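Local atomic coordinates of enoyl-CoA hydratase subunit I (Geobacillus kaustophilus, PDB entry 2PBP), a protein that probably catalyses the reversible addition of water to the double bond of enoyl-CoA thioesters, as in the hydration step of fatty acid beta-oxidation. Residues A21-L26 with T56-A61; V52-G57 with I99-G104. One frame throughout, in Å; residues are numbered along the deposited sequence.

Interaction 1 of 2, residues A21-L26 with T56-A61; sequences ARPDVL and TGRGRA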
loop_
_atom_site.group_PDB
_atom_site.type_symbol
_atom_site.label_atom_id
_atom_site.label_comp_id
_atom_site.label_asym_id
_atom_site.label_seq_id
_atom_site.Cartn_x
_atom_site.Cartn_y
_atom_site.Cartn_z
ATOM N N ALA A 21 14.788 16.845 22.917
ATOM C CA ALA A 21 15.855 17.083 23.882
ATOM C C ALA A 21 15.480 17.264 25.351
ATOM O O ALA A 21 15.971 18.185 26.009
ATOM C CB ALA A 21 16.686 18.275 23.419
ATOM N N ARG A 22 14.618 16.393 25.870
ATOM C CA ARG A 22 14.240 16.457 27.277
ATOM C C ARG A 22 14.349 15.064 27.891
ATOM O O ARG A 22 13.390 14.544 28.461
ATOM C CB ARG A 22 12.815 17.005 27.443
ATOM C CG ARG A 22 12.693 18.511 27.215
ATOM C CD ARG A 22 13.580 19.308 28.180
ATOM N NE ARG A 22 13.278 19.027 29.584
ATOM C CZ ARG A 22 12.215 19.487 30.241
ATOM N NH1 ARG A 22 11.333 20.269 29.633
ATOM N NH2 ARG A 22 12.027 19.153 31.510
ATOM N N PRO A 23 15.537 14.444 27.785
ATOM C CA PRO A 23 15.770 13.105 28.329
ATOM C C PRO A 23 15.540 13.030 29.834
ATOM O O PRO A 23 15.258 11.961 30.366
ATOM C CB PRO A 23 17.220 12.822 27.940
ATOM C CG PRO A 23 17.835 14.185 27.952
ATOM C CD PRO A 23 16.790 15.012 27.253
ATOM N N ASP A 24 15.660 14.171 30.509
ATOM C CA ASP A 24 15.454 14.238 31.954
ATOM C C ASP A 24 14.029 13.813 32.320
ATOM O O ASP A 24 13.768 13.387 33.446
ATOM C CB ASP A 24 15.728 15.654 32.458
ATOM C CG ASP A 24 14.885 16.696 31.757
ATOM O OD1 ASP A 24 15.038 16.864 30.527
ATOM O OD2 ASP A 24 14.065 17.345 32.434
ATOM N N VAL A 25 13.108 13.938 31.368
ATOM C CA VAL A 25 11.724 13.525 31.587
ATOM C C VAL A 25 11.302 12.557 30.481
ATOM O O VAL A 25 10.126 12.450 30.132
ATOM C CB VAL A 25 10.758 14.738 31.628
ATOM C CG1 VAL A 25 11.031 15.568 32.876
ATOM C CG2 VAL A 25 10.923 15.599 30.383
ATOM N N LEU A 26 12.288 11.850 29.938
ATOM C CA LEU A 26 12.058 10.873 28.879
ATOM C C LEU A 26 11.321 11.462 27.677
ATOM O O LEU A 26 10.477 10.801 27.070
ATOM C CB LEU A 26 11.282 9.675 29.434
ATOM C CG LEU A 26 11.930 8.960 30.623
ATOM C CD1 LEU A 26 11.075 7.771 31.026
ATOM C CD2 LEU A 26 13.338 8.513 30.256
ATOM N N THR A 56 13.846 11.730 16.238
ATOM C CA THR A 56 14.452 10.789 17.163
ATOM C C THR A 56 14.535 11.430 18.544
ATOM O O THR A 56 14.345 12.639 18.689
ATOM C CB THR A 56 15.859 10.360 16.686
ATOM O OG1 THR A 56 16.246 9.162 17.367
ATOM C CG2 THR A 56 16.884 11.450 16.972
ATOM N N GLY A 57 14.804 10.618 19.558
ATOM C CA GLY A 57 14.887 11.144 20.906
ATOM C C GLY A 57 16.264 11.044 21.523
ATOM O O GLY A 57 17.043 10.146 21.204
ATOM N N ARG A 58 16.571 11.983 22.409
ATOM C CA ARG A 58 17.855 11.992 23.093
ATOM C C ARG A 58 17.719 11.133 24.344
ATOM O O ARG A 58 16.661 11.102 24.971
ATOM C CB ARG A 58 18.233 13.426 23.471
ATOM C CG ARG A 58 19.594 13.572 24.134
ATOM C CD ARG A 58 19.896 15.038 24.425
ATOM N NE ARG A 58 19.992 15.833 23.203
ATOM C CZ ARG A 58 20.166 17.151 23.182
ATOM N NH1 ARG A 58 20.261 17.828 24.319
ATOM N NH2 ARG A 58 20.251 17.793 22.026
ATOM N N GLY A 59 18.783 10.425 24.704
ATOM C CA GLY A 59 18.725 9.589 25.889
ATOM C C GLY A 59 18.245 8.181 25.602
ATOM O O GLY A 59 18.374 7.694 24.480
ATOM N N ARG A 60 17.669 7.527 26.606
ATOM C CA ARG A 60 17.208 6.155 26.433
ATOM C C ARG A 60 15.788 6.014 25.890
ATOM O O ARG A 60 15.382 4.922 25.492
ATOM C CB ARG A 60 17.329 5.380 27.752
ATOM C CG ARG A 60 16.156 5.527 28.713
ATOM C CD ARG A 60 16.230 4.446 29.789
ATOM N NE ARG A 60 14.995 4.312 30.561
ATOM C CZ ARG A 60 14.615 5.139 31.529
ATOM N NH1 ARG A 60 15.374 6.175 31.857
ATOM N NH2 ARG A 60 13.476 4.925 32.175
ATOM N N ALA A 61 15.029 7.104 25.867
ATOM C CA ALA A 61 13.663 7.037 25.363
ATOM C C ALA A 61 13.462 7.854 24.096
ATOM O O ALA A 61 14.149 8.853 23.870
ATOM C CB ALA A 61 12.690 7.514 26.431
#
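A21, P23 and L26 lie alongside R58, G59 and A61 in turn, the backbones coming as near as 5.2 Å between the CA atoms of P23 and G59, with no hydrogen bond between the two segments. At one end the methyl of A21 sits over the centre of the R58 guanidinium, 3.6 Å above its plane. R58 reaches it because CG stands anti to the backbone N (chi1 -177°) and the chain bends at chi3; NE also forms a salt bridge with E19, which helps fix the guanidinium there. P23 lays CB 3.5 Å from the carbonyl O of R58 and comes up against G59, which has no side chain to obstruct the proline CB. Farther along, CD2 of L26 covers a face of the R60 guanidinium, 3.5 Å from NH1, and the L26 CB meets the A61 CB at 4.0 Å. The side chain of N27 donates to the carbonyl O of R58, tying the two loops where the segments themselves do not. This is surface packing of two loops, one following strand 15-20 and the other leaving strand 52-57, at the C-terminal ends of neighbouring parallel strands in the crotonase fold.

Interaction 2 of 2, residues V52-G57 with I99-G104; sequences VIVLTG and IAAVNG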
loop_
_atom_site.group_PDB
_atom_site.type_symbol
_atom_site.label_atom_id
_atom_site.label_comp_id
_atom_site.label_asym_id
_atom_site.label_seq_id
_atom_site.Cartn_x
_atom_site.Cartn_y
_atom_site.Cartn_z
ATOM N N VAL A 52 14.105 14.862 3.354
ATOM C CA VAL A 52 13.673 13.855 4.321
ATOM C C VAL A 52 13.824 14.427 5.726
ATOM O O VAL A 52 14.793 15.130 6.023
ATOM C CB VAL A 52 14.522 12.559 4.225
ATOM C CG1 VAL A 52 13.935 11.478 5.136
ATOM C CG2 VAL A 52 14.574 12.065 2.786
ATOM N N ILE A 53 12.854 14.132 6.580
ATOM C CA ILE A 53 12.871 14.594 7.960
ATOM C C ILE A 53 12.952 13.365 8.854
ATOM O O ILE A 53 12.197 12.409 8.675
ATOM C CB ILE A 53 11.582 15.378 8.301
ATOM C CG1 ILE A 53 11.482 16.623 7.416
ATOM C CG2 ILE A 53 11.564 15.748 9.782
ATOM C CD1 ILE A 53 10.111 17.296 7.404
ATOM N N VAL A 54 13.878 13.389 9.806
ATOM C CA VAL A 54 14.045 12.280 10.739
ATOM C C VAL A 54 13.773 12.760 12.160
ATOM O O VAL A 54 14.308 13.783 12.586
ATOM C CB VAL A 54 15.478 11.698 10.677
ATOM C CG1 VAL A 54 15.677 10.666 11.786
ATOM C CG2 VAL A 54 15.721 11.062 9.316
ATOM N N LEU A 55 12.927 12.027 12.876
ATOM C CA LEU A 55 12.601 12.360 14.256
ATOM C C LEU A 55 13.232 11.298 15.145
ATOM O O LEU A 55 13.162 10.106 14.842
ATOM C CB LEU A 55 11.090 12.344 14.493
ATOM C CG LEU A 55 10.166 13.221 13.653
ATOM C CD1 LEU A 55 8.747 13.090 14.193
ATOM C CD2 LEU A 55 10.624 14.668 13.701
ATOM N N THR A 56 13.846 11.730 16.238
ATOM C CA THR A 56 14.452 10.789 17.163
ATOM C C THR A 56 14.535 11.430 18.544
ATOM O O THR A 56 14.345 12.639 18.689
ATOM C CB THR A 56 15.859 10.360 16.686
ATOM O OG1 THR A 56 16.246 9.162 17.367
ATOM C CG2 THR A 56 16.884 11.450 16.972
ATOM N N GLY A 57 14.804 10.618 19.558
ATOM C CA GLY A 57 14.887 11.144 20.906
ATOM C C GLY A 57 16.264 11.044 21.523
ATOM O O GLY A 57 17.043 10.146 21.204
ATOM N N ILE A 99 10.712 10.126 8.762
ATOM C CA ILE A 99 11.134 8.847 9.318
ATOM C C ILE A 99 11.357 8.974 10.818
ATOM O O ILE A 99 11.957 9.942 11.288
ATOM C CB ILE A 99 12.460 8.371 8.684
ATOM C CG1 ILE A 99 12.311 8.267 7.165
ATOM C CG2 ILE A 99 12.875 7.024 9.292
ATOM C CD1 ILE A 99 11.085 7.580 6.606
ATOM N N ALA A 100 10.873 7.994 11.569
ATOM C CA ALA A 100 11.065 8.003 13.006
ATOM C C ALA A 100 12.171 7.015 13.338
ATOM O O ALA A 100 12.102 5.854 12.950
ATOM C CB ALA A 100 9.774 7.602 13.725
ATOM N N ALA A 101 13.204 7.493 14.025
ATOM C CA ALA A 101 14.299 6.632 14.459
ATOM C C ALA A 101 14.012 6.421 15.941
ATOM O O ALA A 101 14.421 7.219 16.783
ATOM C CB ALA A 101 15.642 7.330 14.270
ATOM N N VAL A 102 13.283 5.354 16.248
ATOM C CA VAL A 102 12.897 5.068 17.625
ATOM C C VAL A 102 14.019 4.390 18.404
ATOM O O VAL A 102 14.242 3.186 18.291
ATOM C CB VAL A 102 11.618 4.210 17.648
ATOM C CG1 VAL A 102 11.097 4.078 19.078
ATOM C CG2 VAL A 102 10.553 4.864 16.767
ATOM N N ASN A 103 14.714 5.200 19.198
ATOM C CA ASN A 103 15.856 4.779 20.003
ATOM C C ASN A 103 15.518 4.113 21.329
ATOM O O ASN A 103 16.416 3.643 22.030
ATOM C CB ASN A 103 16.737 5.988 20.294
ATOM C CG ASN A 103 15.964 7.111 20.953
ATOM O OD1 ASN A 103 15.091 7.721 20.330
ATOM N ND2 ASN A 103 16.266 7.383 22.220
ATOM N N GLY A 104 14.238 4.084 21.685
ATOM C CA GLY A 104 13.849 3.474 22.944
ATOM C C GLY A 104 12.351 3.500 23.160
ATOM O O GLY A 104 11.584 3.288 22.224
#
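From the face of V54 and A101, T56 reaches across with OG1 to the A101 carbonyl; N103, in the loop after strand 98-102, points toward the end of strand 52-57. The two side chains cross at about a right angle and stand in for one backbone bond, G57 N being 4.4 Å from A101 O. T56 OG1, anti to its own N (chi1 -162°), donates to A101 O at 2.7 Å, in the carbonyl plane. N103 OD1 takes the G57 N-H at 3.0 Å, a bent bond (144°) whose donor stands above the amide plane, while ND2 donates to the carbonyl O of A61. Were an alanine here, the G57 N-H and the A61 carbonyl would probably lose these partners, and the loop could drift from the strand end. Upstream, I99 N to I53 O, L55 N to I99 O and A101 N to L55 O are regular bonds, short (2.7 to 2.8 Å) and nearly straight. V54, T56, I99 and A101 share one face, with V54 CG1 4.2 Å from A101 CB; L55 and A100 point to the other. V52 CG1 meets I99 CG1 at 4.1 Å. Helix 186-198 packs on V52 and A101. These are adjacent parallel strands of the central crotonase-fold sheet.

How the interactions relate
Strand 52-57 carries both contacts: interaction 2 runs along its length and interaction 1 starts at its end. The two share T56 and G57, which make contacts in interaction 2 but none across interaction 1, where the touching begins at R58. The two centres are 12 Å apart. Interaction 2 is buried, about 8 Å from the chain centre, and rests on backbone hydrogen bonds and aliphatic contacts, with two side-chain bonds where the strands part; interaction 1, about 17 Å out, is a surface contact in which aliphatic groups lie against arginine guanidinium faces and the segments exchange no hydrogen bond. N103 bridges the two through A61. The chemistry thus changes from regular sheet pairing to loop packing as the chain leaves the sheet.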